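Local coordinates for binding domain (Hc) of Paraclostridial Mosquitocidal Protein 1 (Paraclostridium bifermentans, PDB 6HOX) that targets host nerve cells as the receptor-binding part of a clostridial neurotoxin that acts specifically on Anopheles mosquitoes, at residues Ile157-Ile161 against Ile183-Ile188; Arg167-Ile171 against Leu239-Tyr243; Glu258-Tyr264 against Glu315-Asn321; Tyr381-Ile385 against Thr433-Phe437. One frame throughout, in Å; residues are numbered along the deposited sequence.

How the contacts relate
Contact 1 lies in the N-terminal jelly roll, contact 2 packs helix 233-241 on it, and contacts 3 and 4 lie in the C-terminal beta-trefoil. Contacts 1 and 2, centres about 10 Å apart, interleave along the chain and touch where Asn184 meets His168 and Tyr160 O meets Arg167. Contacts 3 and 4 follow in series, centres about 13 Å apart, and share the neighbouring strands 263-267 and 435-438, with Phe437 packed on Tyr263, Val317 and Ile319. Contacts 1 and 3 stay about 28 Å apart between centres, but contact 1 meets contact 4 where Ile157 CG2 lies 3.5 Å from Tyr436 OH, which probably helps place the two halves of the receptor-binding domain against each other.

Contact 1. Residues Ile157-Ile161 against Ile183-Ile188; sequences IDKYI and INGDKI
Lys159 NZ is gripped by two partners at the tip of a beta hairpin: Asp186 OD2 at 2.7 Å, in a salt bridge, and a water at 3.0 Å. The hairpin, which joins strands 178-183 and 186-192 of the N-terminal jelly roll, closes through a type I' turn from Ile183 to Asp186, and the lysine reaches it from the loop after helix 152-155. Asp186 receives the ammonium through the anti lone pair of OD2, the one turned away from its other oxygen, and the two side chains cross at about a right angle. The lysine chain runs straight as far as CE and bends only at its last torsion (chi4 69°), which swings NZ round to the carboxylate. On the way its CG passes Ile183 CG2 at 3.9 Å, while CE lies 3.6 Å from Ile188 CD1, so the aliphatic stem packs on the hairpin's isoleucines. Deeper in, Ile161 joins them, its CD1 on Ile183 CD1. The same water accepts from Asn184 ND2 and thereby ties the turn to the lysine, whereas OD1 of that amide takes the backbone N-H of His168. Asn184 ND2 also comes within 3.2 Å of Asp158 O.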
loop_
_atom_site.group_PDB
_atom_site.type_symbol
_atom_site.label_atom_id
_atom_site.label_comp_id
_atom_site.label_asym_id
_atom_site.label_seq_id
_atom_site.Cartn_x
_atom_site.Cartn_y
_atom_site.Cartn_z
ATOM N N ILE A 157 7.478 3.204 -4.712
ATOM C CA ILE A 157 7.241 2.109 -3.811
ATOM C C ILE A 157 6.749 2.611 -2.445
ATOM O O ILE A 157 5.772 2.061 -1.912
ATOM C CB ILE A 157 8.496 1.218 -3.703
ATOM C CG1 ILE A 157 8.677 0.397 -4.981
ATOM C CG2 ILE A 157 8.421 0.318 -2.488
ATOM C CD1 ILE A 157 7.502 -0.524 -5.274
ATOM N N ASP A 158 7.409 3.631 -1.885
ATOM C CA ASP A 158 7.241 3.918 -0.467
ATOM C C ASP A 158 6.180 4.998 -0.220
ATOM O O ASP A 158 5.592 4.987 0.851
ATOM C CB ASP A 158 8.576 4.241 0.218
ATOM C CG ASP A 158 9.330 5.406 -0.388
ATOM O OD1 ASP A 158 8.938 5.841 -1.486
ATOM O OD2 ASP A 158 10.313 5.864 0.240
ATOM N N LYS A 159 5.962 5.937 -1.156
ATOM C CA LYS A 159 5.128 7.115 -0.815
ATOM C C LYS A 159 4.235 7.659 -1.942
ATOM O O LYS A 159 3.237 8.271 -1.614
ATOM C CB LYS A 159 6.008 8.221 -0.234
ATOM C CG LYS A 159 6.227 8.054 1.259
ATOM C CD LYS A 159 6.992 9.153 1.911
ATOM C CE LYS A 159 7.122 8.919 3.404
ATOM N NZ LYS A 159 8.013 7.777 3.691
ATOM N N TYR A 160 4.559 7.458 -3.223
ATOM C CA TYR A 160 3.793 8.088 -4.314
ATOM C C TYR A 160 2.310 7.693 -4.199
ATOM O O TYR A 160 1.990 6.528 -3.953
ATOM C CB TYR A 160 4.408 7.678 -5.654
ATOM C CG TYR A 160 3.843 8.383 -6.853
ATOM C CD1 TYR A 160 4.344 9.608 -7.254
ATOM C CD2 TYR A 160 2.803 7.833 -7.577
ATOM C CE1 TYR A 160 3.833 10.261 -8.361
ATOM C CE2 TYR A 160 2.283 8.468 -8.690
ATOM C CZ TYR A 160 2.799 9.691 -9.078
ATOM O OH TYR A 160 2.276 10.317 -10.165
ATOM N N ILE A 161 1.408 8.663 -4.395
ATOM C CA ILE A 161 -0.038 8.473 -4.109
ATOM C C ILE A 161 -0.718 7.631 -5.202
ATOM O O ILE A 161 -1.411 6.656 -4.883
ATOM C CB ILE A 161 -0.744 9.832 -3.911
ATOM C CG1 ILE A 161 -0.161 10.619 -2.737
ATOM C CG2 ILE A 161 -2.257 9.667 -3.784
ATOM C CD1 ILE A 161 -0.153 9.885 -1.416
ATOM N N ILE A 183 2.886 11.034 5.299
ATOM C CA ILE A 183 2.532 9.786 4.606
ATOM C C ILE A 183 3.233 8.641 5.349
ATOM O O ILE A 183 4.440 8.739 5.618
ATOM C CB ILE A 183 2.903 9.812 3.104
ATOM C CG1 ILE A 183 2.217 10.965 2.376
ATOM C CG2 ILE A 183 2.558 8.482 2.452
ATOM C CD1 ILE A 183 2.689 11.221 0.969
ATOM N N ASN A 184 2.456 7.604 5.708
ATOM C CA ASN A 184 2.917 6.415 6.404
ATOM C C ASN A 184 3.713 6.829 7.648
ATOM O O ASN A 184 4.776 6.287 7.938
ATOM C CB ASN A 184 3.698 5.489 5.459
ATOM C CG ASN A 184 2.854 4.965 4.309
ATOM O OD1 ASN A 184 1.621 4.944 4.384
ATOM N ND2 ASN A 184 3.497 4.558 3.224
ATOM N N GLY A 185 3.185 7.811 8.388
ATOM C CA GLY A 185 3.757 8.204 9.656
ATOM C C GLY A 185 4.999 9.076 9.526
ATOM O O GLY A 185 5.573 9.443 10.541
ATOM N N ASP A 186 5.442 9.369 8.295
ATOM C CA ASP A 186 6.590 10.245 8.030
ATOM C C ASP A 186 6.130 11.646 7.584
ATOM O O ASP A 186 5.388 11.806 6.623
ATOM C CB ASP A 186 7.488 9.671 6.933
ATOM C CG ASP A 186 8.179 8.367 7.286
ATOM O OD1 ASP A 186 8.462 8.155 8.482
ATOM O OD2 ASP A 186 8.438 7.582 6.356
ATOM N N LYS A 187 6.647 12.673 8.255
ATOM C CA LYS A 187 6.397 14.057 7.907
ATOM C C LYS A 187 6.987 14.371 6.528
ATOM O O LYS A 187 8.147 14.069 6.254
ATOM C CB LYS A 187 7.029 14.952 8.968
ATOM C CG LYS A 187 6.728 16.430 8.806
ATOM C CD LYS A 187 7.079 17.211 10.039
ATOM C CE LYS A 187 8.537 17.097 10.412
ATOM N NZ LYS A 187 8.901 18.123 11.414
ATOM N N ILE A 188 6.154 14.957 5.667
ATOM C CA ILE A 188 6.442 15.229 4.264
ATOM C C ILE A 188 6.657 16.731 4.065
ATOM O O ILE A 188 7.520 17.149 3.316
ATOM C CB ILE A 188 5.262 14.755 3.385
ATOM C CG1 ILE A 188 5.011 13.259 3.527
ATOM C CG2 ILE A 188 5.450 15.144 1.927
ATOM C CD1 ILE A 188 6.238 12.415 3.299
HETATM O O HOH W 1 6.463 5.247 3.724
#

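Contact 2. Residues Arg167-Ile171 against Leu239-Tyr243; sequences RHITI and LFNSY
His168 projects from strand 167-174 toward residues 239-243, in and just after helix 233-241, and ring packing accounts for most of what it meets there. Its CG lies trans to the backbone N (chi1 -173°), a setting that carries the imidazole toward the helix, where Phe240 meets its CB and CG and Tyr243 its NE2 and CD2. Phe240 offers an edge: its CD1 stands 3.7 Å from His168 CB, which lies in the plane of the phenyl ring. Tyr243 meets the imidazole obliquely, with CE2 3.5 Å from His168 NE2 and the ring planes 42° apart. Aliphatic packing is slighter. The methyl Leu239 CD2 touches the rim of the imidazole at CE1, 4.0 Å away and near the ring plane.

Polar links run through water. One molecule, lying in the imidazole plane, bonds His168 NE2 at 3.0 Å and Tyr243 OH at 2.7 Å, joining the strand to Tyr243. Within 239-243, Ser242 OG donates to Leu239 O at 2.7 Å.

These residues thus rest on a jelly-roll sheet whose strand 167-174 runs between 89-96 and 178-183. From strand 89-96 Trp94 makes edge-to-face contacts with both His168 and Tyr243.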
loop_
_atom_site.group_PDB
_atom_site.type_symbol
_atom_site.label_atom_id
_atom_site.label_comp_id
_atom_site.label_asym_id
_atom_site.label_seq_id
_atom_site.Cartn_x
_atom_site.Cartn_y
_atom_site.Cartn_z
ATOM N N ARG A 167 -1.879 3.903 1.223
ATOM C CA ARG A 167 -1.096 4.942 1.883
ATOM C C ARG A 167 -1.894 5.508 3.063
ATOM O O ARG A 167 -3.103 5.726 2.957
ATOM C CB ARG A 167 -0.808 6.120 0.946
ATOM C CG ARG A 167 -0.113 5.768 -0.360
ATOM C CD ARG A 167 1.235 5.105 -0.181
ATOM N NE ARG A 167 1.936 5.081 -1.457
ATOM C CZ ARG A 167 2.903 4.235 -1.815
ATOM N NH1 ARG A 167 3.373 3.316 -0.979
ATOM N NH2 ARG A 167 3.392 4.339 -3.042
ATOM N N HIS A 168 -1.199 5.781 4.166
ATOM C CA HIS A 168 -1.822 6.375 5.318
ATOM C C HIS A 168 -1.431 7.840 5.336
ATOM O O HIS A 168 -0.238 8.152 5.307
ATOM C CB HIS A 168 -1.424 5.701 6.632
ATOM C CG HIS A 168 -2.220 6.234 7.773
ATOM N ND1 HIS A 168 -1.744 7.217 8.602
ATOM C CD2 HIS A 168 -3.482 5.979 8.179
ATOM C CE1 HIS A 168 -2.672 7.535 9.487
ATOM N NE2 HIS A 168 -3.756 6.813 9.230
ATOM N N ILE A 169 -2.444 8.705 5.371
ATOM C CA ILE A 169 -2.230 10.158 5.332
ATOM C C ILE A 169 -2.640 10.726 6.682
ATOM O O ILE A 169 -3.709 10.349 7.201
ATOM C CB ILE A 169 -3.041 10.814 4.203
ATOM C CG1 ILE A 169 -2.848 10.088 2.870
ATOM C CG2 ILE A 169 -2.704 12.297 4.095
ATOM C CD1 ILE A 169 -1.414 10.070 2.396
ATOM N N THR A 170 -1.799 11.616 7.224
ATOM C CA THR A 170 -2.122 12.361 8.414
ATOM C C THR A 170 -1.863 13.846 8.137
ATOM O O THR A 170 -0.825 14.204 7.603
ATOM C CB THR A 170 -1.335 11.890 9.652
ATOM O OG1 THR A 170 -1.402 10.473 9.825
ATOM C CG2 THR A 170 -1.822 12.549 10.933
ATOM N N ILE A 171 -2.822 14.692 8.534
ATOM C CA ILE A 171 -2.726 16.156 8.434
ATOM C C ILE A 171 -3.046 16.716 9.830
ATOM O O ILE A 171 -4.124 16.465 10.358
ATOM C CB ILE A 171 -3.706 16.693 7.361
ATOM C CG1 ILE A 171 -3.415 16.134 5.971
ATOM C CG2 ILE A 171 -3.762 18.213 7.319
ATOM C CD1 ILE A 171 -4.613 16.192 5.074
ATOM N N LEU A 239 0.215 6.366 15.699
ATOM C CA LEU A 239 -1.074 6.137 15.029
ATOM C C LEU A 239 -0.862 5.201 13.825
ATOM O O LEU A 239 -1.616 4.218 13.610
ATOM C CB LEU A 239 -1.657 7.482 14.588
ATOM C CG LEU A 239 -2.893 7.405 13.686
ATOM C CD1 LEU A 239 -4.025 6.699 14.400
ATOM C CD2 LEU A 239 -3.335 8.787 13.249
ATOM N N PHE A 240 0.178 5.484 13.035
ATOM C CA PHE A 240 0.458 4.680 11.852
ATOM C C PHE A 240 0.746 3.231 12.261
ATOM O O PHE A 240 0.189 2.290 11.664
ATOM C CB PHE A 240 1.600 5.282 11.041
ATOM C CG PHE A 240 2.069 4.411 9.900
ATOM C CD1 PHE A 240 1.305 4.283 8.754
ATOM C CD2 PHE A 240 3.273 3.735 9.971
ATOM C CE1 PHE A 240 1.727 3.488 7.701
ATOM C CE2 PHE A 240 3.703 2.937 8.926
ATOM C CZ PHE A 240 2.938 2.827 7.783
ATOM N N ASN A 241 1.616 3.069 13.274
ATOM C CA ASN A 241 2.054 1.769 13.767
ATOM C C ASN A 241 0.867 0.959 14.294
ATOM O O ASN A 241 0.884 -0.283 14.222
ATOM C CB ASN A 241 3.134 1.908 14.840
ATOM C CG ASN A 241 4.454 2.373 14.274
ATOM O OD1 ASN A 241 4.743 2.173 13.096
ATOM N ND2 ASN A 241 5.262 3.013 15.101
ATOM N N SER A 242 -0.170 1.651 14.782
ATOM C CA SER A 242 -1.281 0.989 15.429
ATOM C C SER A 242 -2.104 0.195 14.411
ATOM O O SER A 242 -2.891 -0.661 14.796
ATOM C CB SER A 242 -2.134 1.964 16.211
ATOM O OG SER A 242 -2.960 2.753 15.364
ATOM N N TYR A 243 -1.935 0.484 13.120
ATOM C CA TYR A 243 -2.643 -0.237 12.063
ATOM C C TYR A 243 -1.945 -1.553 11.682
ATOM O O TYR A 243 -2.470 -2.289 10.850
ATOM C CB TYR A 243 -2.804 0.665 10.845
ATOM C CG TYR A 243 -3.789 1.773 11.094
ATOM C CD1 TYR A 243 -5.129 1.479 11.262
ATOM C CD2 TYR A 243 -3.388 3.096 11.203
ATOM C CE1 TYR A 243 -6.059 2.476 11.501
ATOM C CE2 TYR A 243 -4.314 4.105 11.431
ATOM C CZ TYR A 243 -5.651 3.790 11.593
ATOM O OH TYR A 243 -6.582 4.760 11.842
HETATM O O HOH W 2 -6.658 6.797 10.047
#

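Contact 3. Residues Glu258-Tyr264 against Glu315-Asn321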
loop_
_atom_site.group_PDB
_atom_site.type_symbol
_atom_site.label_atom_id
_atom_site.label_comp_id
_atom_site.label_asym_id
_atom_site.label_seq_id
_atom_site.Cartn_x
_atom_site.Cartn_y
_atom_site.Cartn_z
ATOM N N GLU A 258 -2.383 -13.864 1.647
ATOM C CA GLU A 258 -3.291 -15.022 1.809
ATOM C C GLU A 258 -2.676 -16.317 1.286
ATOM O O GLU A 258 -1.871 -16.303 0.367
ATOM C CB GLU A 258 -4.605 -14.823 1.058
ATOM C CG GLU A 258 -5.395 -13.603 1.508
ATOM C CD GLU A 258 -6.699 -13.426 0.746
ATOM O OE1 GLU A 258 -7.233 -14.447 0.224
ATOM O OE2 GLU A 258 -7.183 -12.274 0.680
ATOM N N TYR A 259 -3.169 -17.428 1.843
ATOM C CA TYR A 259 -2.910 -18.761 1.357
ATOM C C TYR A 259 -3.854 -19.078 0.199
ATOM O O TYR A 259 -4.961 -18.564 0.128
ATOM C CB TYR A 259 -3.118 -19.803 2.458
ATOM C CG TYR A 259 -2.081 -19.783 3.546
ATOM C CD1 TYR A 259 -0.777 -20.140 3.261
ATOM C CD2 TYR A 259 -2.394 -19.427 4.854
ATOM C CE1 TYR A 259 0.202 -20.137 4.236
ATOM C CE2 TYR A 259 -1.417 -19.407 5.842
ATOM C CZ TYR A 259 -0.115 -19.770 5.528
ATOM O OH TYR A 259 0.867 -19.823 6.474
ATOM N N ASN A 260 -3.374 -19.941 -0.701
ATOM C CA ASN A 260 -4.187 -20.509 -1.761
ATOM C C ASN A 260 -4.728 -19.395 -2.666
ATOM O O ASN A 260 -5.825 -19.516 -3.205
ATOM C CB ASN A 260 -5.317 -21.369 -1.181
ATOM C CG ASN A 260 -6.011 -22.211 -2.226
ATOM O OD1 ASN A 260 -5.355 -22.753 -3.110
ATOM N ND2 ASN A 260 -7.335 -22.278 -2.167
ATOM N N LYS A 261 -3.923 -18.351 -2.886
ATOM C CA LYS A 261 -4.294 -17.236 -3.733
ATOM C C LYS A 261 -3.192 -16.986 -4.764
ATOM O O LYS A 261 -2.001 -16.875 -4.394
ATOM C CB LYS A 261 -4.529 -16.001 -2.874
ATOM C CG LYS A 261 -4.787 -14.707 -3.633
ATOM C CD LYS A 261 -5.009 -13.548 -2.691
ATOM C CE LYS A 261 -5.168 -12.238 -3.417
ATOM N NZ LYS A 261 -5.896 -11.257 -2.587
ATOM N N SER A 262 -3.592 -16.915 -6.047
ATOM C CA SER A 262 -2.644 -16.746 -7.159
ATOM C C SER A 262 -1.954 -15.384 -7.067
ATOM O O SER A 262 -2.612 -14.347 -7.015
ATOM C CB SER A 262 -3.288 -16.908 -8.509
ATOM O OG SER A 262 -3.395 -18.279 -8.814
ATOM N N TYR A 263 -0.623 -15.424 -7.098
ATOM C CA TYR A 263 0.198 -14.239 -6.965
ATOM C C TYR A 263 1.292 -14.250 -8.034
ATOM O O TYR A 263 1.744 -15.299 -8.460
ATOM C CB TYR A 263 0.902 -14.177 -5.604
ATOM C CG TYR A 263 0.062 -13.816 -4.407
ATOM C CD1 TYR A 263 -0.708 -12.659 -4.371
ATOM C CD2 TYR A 263 0.103 -14.600 -3.265
ATOM C CE1 TYR A 263 -1.438 -12.316 -3.240
ATOM C CE2 TYR A 263 -0.650 -14.291 -2.140
ATOM C CZ TYR A 263 -1.407 -13.132 -2.117
ATOM O OH TYR A 263 -2.137 -12.835 -1.006
ATOM N N TYR A 264 1.726 -13.051 -8.421
ATOM C CA TYR A 264 3.027 -12.854 -9.014
ATOM C C TYR A 264 4.018 -12.596 -7.887
ATOM O O TYR A 264 3.742 -11.826 -6.961
ATOM C CB TYR A 264 3.019 -11.692 -10.015
ATOM C CG TYR A 264 1.958 -11.832 -11.075
ATOM C CD1 TYR A 264 2.143 -12.649 -12.177
ATOM C CD2 TYR A 264 0.752 -11.163 -10.963
ATOM C CE1 TYR A 264 1.157 -12.787 -13.142
ATOM C CE2 TYR A 264 -0.247 -11.293 -11.917
ATOM C CZ TYR A 264 -0.049 -12.118 -13.006
ATOM O OH TYR A 264 -1.036 -12.235 -13.950
ATOM N N GLU A 315 5.713 -17.044 -14.163
ATOM C CA GLU A 315 5.268 -18.068 -13.234
ATOM C C GLU A 315 4.324 -17.454 -12.205
ATOM O O GLU A 315 4.733 -16.583 -11.435
ATOM C CB GLU A 315 6.454 -18.687 -12.495
ATOM C CG GLU A 315 7.453 -19.364 -13.416
ATOM C CD GLU A 315 6.950 -20.601 -14.137
ATOM O OE1 GLU A 315 5.891 -21.135 -13.755
ATOM O OE2 GLU A 315 7.635 -21.036 -15.069
ATOM N N LYS A 316 3.085 -17.948 -12.175
ATOM C CA LYS A 316 2.171 -17.666 -11.085
ATOM C C LYS A 316 2.482 -18.627 -9.927
ATOM O O LYS A 316 2.828 -19.781 -10.178
ATOM C CB LYS A 316 0.725 -17.820 -11.561
ATOM C CG LYS A 316 0.341 -16.893 -12.706
ATOM C CD LYS A 316 -0.055 -15.513 -12.238
ATOM C CE LYS A 316 -1.504 -15.439 -11.808
ATOM N NZ LYS A 316 -1.701 -14.499 -10.681
ATOM N N VAL A 317 2.332 -18.147 -8.679
ATOM C CA VAL A 317 2.550 -18.965 -7.456
ATOM C C VAL A 317 1.367 -18.841 -6.485
ATOM O O VAL A 317 0.645 -17.848 -6.451
ATOM C CB VAL A 317 3.865 -18.597 -6.741
ATOM C CG1 VAL A 317 5.048 -18.608 -7.691
ATOM C CG2 VAL A 317 3.781 -17.249 -6.027
ATOM N N LYS A 318 1.217 -19.874 -5.659
ATOM C CA LYS A 318 0.337 -19.870 -4.511
ATOM C C LYS A 318 1.148 -20.296 -3.298
ATOM O O LYS A 318 2.011 -21.204 -3.421
ATOM C CB LYS A 318 -0.803 -20.876 -4.675
ATOM C CG LYS A 318 -1.906 -20.444 -5.619
ATOM C CD LYS A 318 -3.088 -21.376 -5.595
ATOM C CE LYS A 318 -4.233 -20.879 -6.448
ATOM N NZ LYS A 318 -5.317 -21.882 -6.497
ATOM N N ILE A 319 0.845 -19.681 -2.149
ATOM C CA ILE A 319 1.448 -20.028 -0.862
ATOM C C ILE A 319 0.520 -21.064 -0.222
ATOM O O ILE A 319 -0.673 -20.843 -0.110
ATOM C CB ILE A 319 1.644 -18.777 0.032
ATOM C CG1 ILE A 319 2.352 -17.633 -0.699
ATOM C CG2 ILE A 319 2.361 -19.151 1.317
ATOM C CD1 ILE A 319 2.293 -16.291 0.016
ATOM N N ILE A 320 1.079 -22.209 0.165
ATOM C CA ILE A 320 0.302 -23.340 0.639
ATOM C C ILE A 320 0.842 -23.789 2.001
ATOM O O ILE A 320 2.047 -23.853 2.219
ATOM C CB ILE A 320 0.352 -24.485 -0.387
ATOM C CG1 ILE A 320 -0.195 -24.040 -1.744
ATOM C CG2 ILE A 320 -0.390 -25.711 0.134
ATOM C CD1 ILE A 320 -1.659 -23.760 -1.730
ATOM N N ASN A 321 -0.082 -24.118 2.901
ATOM C CA ASN A 321 0.234 -24.568 4.241
ATOM C C ASN A 321 -0.963 -25.376 4.725
ATOM O O ASN A 321 -2.007 -24.806 5.014
ATOM C CB ASN A 321 0.539 -23.384 5.166
ATOM C CG ASN A 321 0.720 -23.745 6.626
ATOM O OD1 ASN A 321 0.835 -24.919 6.978
ATOM N ND2 ASN A 321 0.776 -22.733 7.485
HETATM O O HOH W 3 -1.220 -17.754 -1.992
#
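Tyr263 and Val317 form an antiparallel hydrogen-bonded pair, Tyr263 N giving to Val317 O at 2.8 Å and Val317 N to Tyr263 O at 2.9 Å. At one end of this pairing Lys316 sets NZ over a face of Tyr264, 3.9 Å from the ring centroid in a cation-pi contact, although the placing of the lysine chain is doubtful because its CD crowds the ring. At the other end Asn260 N donates to Ile319 O at 2.9 Å. Beside it Asn321 ND2 gives a nearly straight bond, 169° at the hydrogen, to Tyr259 OH, whose stronger partner is Asp333. Ile319 CG2 packs on the same tyrosine ring at CE1.

The loop residues 258-261 are positioned by one water, which accepts from Lys261 N and Ile319 N and donates to Glu258 O, while Glu258 N donates to Tyr263 OH at 2.9 Å.

Within the beta-trefoil, strand 316-320 lies between 263-267 and 333-339, and strand 435-438 flanks 263-267 and supplies Phe437 against Val317 and Ile319.

Contact 4. Residues Tyr381-Ile385 against Thr433-Phe437; sequences YYCQI and TNWYF
Strands 384-388 and 435-438 of the C-terminal beta-trefoil are joined by a single antiparallel bridge, Cys383 with Trp435, beyond which their chains diverge. Both its bonds are 2.8 Å long, from Cys383 N to Trp435 O and from Trp435 N to Cys383 O. On one flank stands Tyr382, with CB over a face of Tyr436, 3.9 Å from the centroid; its CG sits between the backbone N and the carbonyl carbon (chi1 50°), which turns the edge of the Tyr382 ring to the face of Tyr436 in an offset edge-to-face pair, planes 88° apart. The amide of Asn434 lies across the tyrosine, its ND2 over one face of the ring and 3.4 Å from Tyr382 CE1. The side chain of Gln384 lies alongside that of Asn434; its NE2 gives a 3.0 Å hydrogen bond to Asn434 OD1 and also reaches Gln374, while OE1 takes the backbone N-H of Leu375. Asn434 ND2 donates to Gln268. On the other flank Cys383 SG approaches the edge of Phe437, 4.1 Å from CE2, and Ile385 CD1 meets the same ring at its edge. One water joins Tyr381 O to Phe437 N; a second accepts from Ile385 N and can donate to Thr433 O, though more acceptors lie round it than it has protons. The chemistry is two-sided: hydrogen-bonded amides settle beside Tyr382, sulfur and aliphatic groups beside Phe437.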
loop_
_atom_site.group_PDB
_atom_site.type_symbol
_atom_site.label_atom_id
_atom_site.label_comp_id
_atom_site.label_asym_id
_atom_site.label_seq_id
_atom_site.Cartn_x
_atom_site.Cartn_y
_atom_site.Cartn_z
ATOM N N TYR A 381 5.407 -4.003 3.237
ATOM C CA TYR A 381 4.513 -4.709 2.330
ATOM C C TYR A 381 5.265 -5.811 1.580
ATOM O O TYR A 381 4.762 -6.323 0.597
ATOM C CB TYR A 381 3.881 -3.745 1.326
ATOM C CG TYR A 381 2.893 -2.775 1.920
ATOM C CD1 TYR A 381 2.514 -2.831 3.257
ATOM C CD2 TYR A 381 2.337 -1.776 1.145
ATOM C CE1 TYR A 381 1.640 -1.907 3.815
ATOM C CE2 TYR A 381 1.451 -0.855 1.686
ATOM C CZ TYR A 381 1.089 -0.926 3.020
ATOM O OH TYR A 381 0.202 -0.027 3.558
ATOM N N TYR A 382 6.478 -6.127 2.039
ATOM C CA TYR A 382 7.278 -7.238 1.543
ATOM C C TYR A 382 7.578 -8.163 2.722
ATOM O O TYR A 382 7.317 -7.806 3.872
ATOM C CB TYR A 382 8.566 -6.718 0.908
ATOM C CG TYR A 382 9.342 -5.746 1.762
ATOM C CD1 TYR A 382 10.171 -6.180 2.789
ATOM C CD2 TYR A 382 9.239 -4.378 1.555
ATOM C CE1 TYR A 382 10.879 -5.281 3.577
ATOM C CE2 TYR A 382 9.950 -3.469 2.324
ATOM C CZ TYR A 382 10.762 -3.916 3.344
ATOM O OH TYR A 382 11.451 -3.005 4.100
ATOM N N CYS A 383 8.111 -9.356 2.433
ATOM C CA CYS A 383 8.617 -10.223 3.478
ATOM C C CYS A 383 9.977 -10.791 3.069
ATOM O O CYS A 383 10.447 -10.561 1.968
ATOM C CB CYS A 383 7.618 -11.337 3.770
ATOM S SG CYS A 383 7.455 -12.526 2.421
ATOM N N GLN A 384 10.576 -11.562 3.971
ATOM C CA GLN A 384 11.737 -12.364 3.643
ATOM C C GLN A 384 11.331 -13.834 3.757
ATOM O O GLN A 384 10.295 -14.160 4.349
ATOM C CB GLN A 384 12.920 -12.010 4.535
ATOM C CG GLN A 384 13.235 -10.520 4.563
ATOM C CD GLN A 384 12.331 -9.794 5.526
ATOM O OE1 GLN A 384 12.016 -10.312 6.596
ATOM N NE2 GLN A 384 11.911 -8.587 5.159
ATOM N N ILE A 385 12.147 -14.710 3.165
ATOM C CA ILE A 385 11.855 -16.124 3.132
ATOM C C ILE A 385 13.098 -16.882 3.590
ATOM O O ILE A 385 14.155 -16.764 2.974
ATOM C CB ILE A 385 11.371 -16.577 1.741
ATOM C CG1 ILE A 385 10.085 -15.851 1.330
ATOM C CG2 ILE A 385 11.207 -18.093 1.707
ATOM C CD1 ILE A 385 9.536 -16.275 -0.017
ATOM N N THR A 433 16.836 -9.489 -0.629
ATOM C CA THR A 433 16.245 -10.489 0.279
ATOM C C THR A 433 14.777 -10.174 0.615
ATOM O O THR A 433 14.148 -10.913 1.365
ATOM C CB THR A 433 17.073 -10.648 1.562
ATOM O OG1 THR A 433 17.129 -9.402 2.260
ATOM C CG2 THR A 433 18.481 -11.128 1.278
ATOM N N ASN A 434 14.218 -9.132 -0.002
ATOM C CA ASN A 434 12.824 -8.740 0.217
ATOM C C ASN A 434 11.994 -9.185 -0.980
ATOM O O ASN A 434 12.367 -8.932 -2.113
ATOM C CB ASN A 434 12.679 -7.235 0.415
ATOM C CG ASN A 434 13.265 -6.746 1.720
ATOM O OD1 ASN A 434 13.213 -7.441 2.730
ATOM N ND2 ASN A 434 13.766 -5.523 1.721
ATOM N N TRP A 435 10.872 -9.849 -0.688
ATOM C CA TRP A 435 10.000 -10.449 -1.658
ATOM C C TRP A 435 8.588 -9.882 -1.506
ATOM O O TRP A 435 8.112 -9.705 -0.382
ATOM C CB TRP A 435 10.006 -11.966 -1.470
ATOM C CG TRP A 435 11.320 -12.577 -1.854
ATOM C CD1 TRP A 435 12.359 -12.872 -1.027
ATOM C CD2 TRP A 435 11.759 -12.905 -3.184
ATOM N NE1 TRP A 435 13.399 -13.399 -1.743
ATOM C CE2 TRP A 435 13.067 -13.424 -3.069
ATOM C CE3 TRP A 435 11.178 -12.814 -4.458
ATOM C CZ2 TRP A 435 13.795 -13.866 -4.175
ATOM C CZ3 TRP A 435 11.896 -13.257 -5.550
ATOM C CH2 TRP A 435 13.191 -13.766 -5.410
ATOM N N TYR A 436 7.949 -9.622 -2.653
ATOM C CA TYR A 436 6.576 -9.182 -2.735
ATOM C C TYR A 436 5.713 -10.241 -3.421
ATOM O O TYR A 436 6.154 -10.936 -4.364
ATOM C CB TYR A 436 6.427 -7.904 -3.567
ATOM C CG TYR A 436 7.062 -6.654 -3.028
ATOM C CD1 TYR A 436 6.449 -5.876 -2.056
ATOM C CD2 TYR A 436 8.235 -6.177 -3.584
ATOM C CE1 TYR A 436 7.000 -4.678 -1.627
ATOM C CE2 TYR A 436 8.821 -5.007 -3.131
ATOM C CZ TYR A 436 8.200 -4.246 -2.158
ATOM O OH TYR A 436 8.802 -3.086 -1.743
ATOM N N PHE A 437 4.444 -10.292 -3.001
ATOM C CA PHE A 437 3.415 -11.033 -3.692
ATOM C C PHE A 437 2.342 -10.053 -4.193
ATOM O O PHE A 437 1.799 -9.284 -3.408
ATOM C CB PHE A 437 2.853 -12.103 -2.757
ATOM C CG PHE A 437 3.854 -13.156 -2.376
ATOM C CD1 PHE A 437 4.104 -14.229 -3.212
ATOM C CD2 PHE A 437 4.592 -13.042 -1.201
ATOM C CE1 PHE A 437 5.056 -15.183 -2.864
ATOM C CE2 PHE A 437 5.527 -14.006 -0.848
ATOM C CZ PHE A 437 5.745 -15.084 -1.673
HETATM O O HOH W 4 4.276 -8.762 -0.530
HETATM O O HOH W 5 14.458 -13.550 1.879
#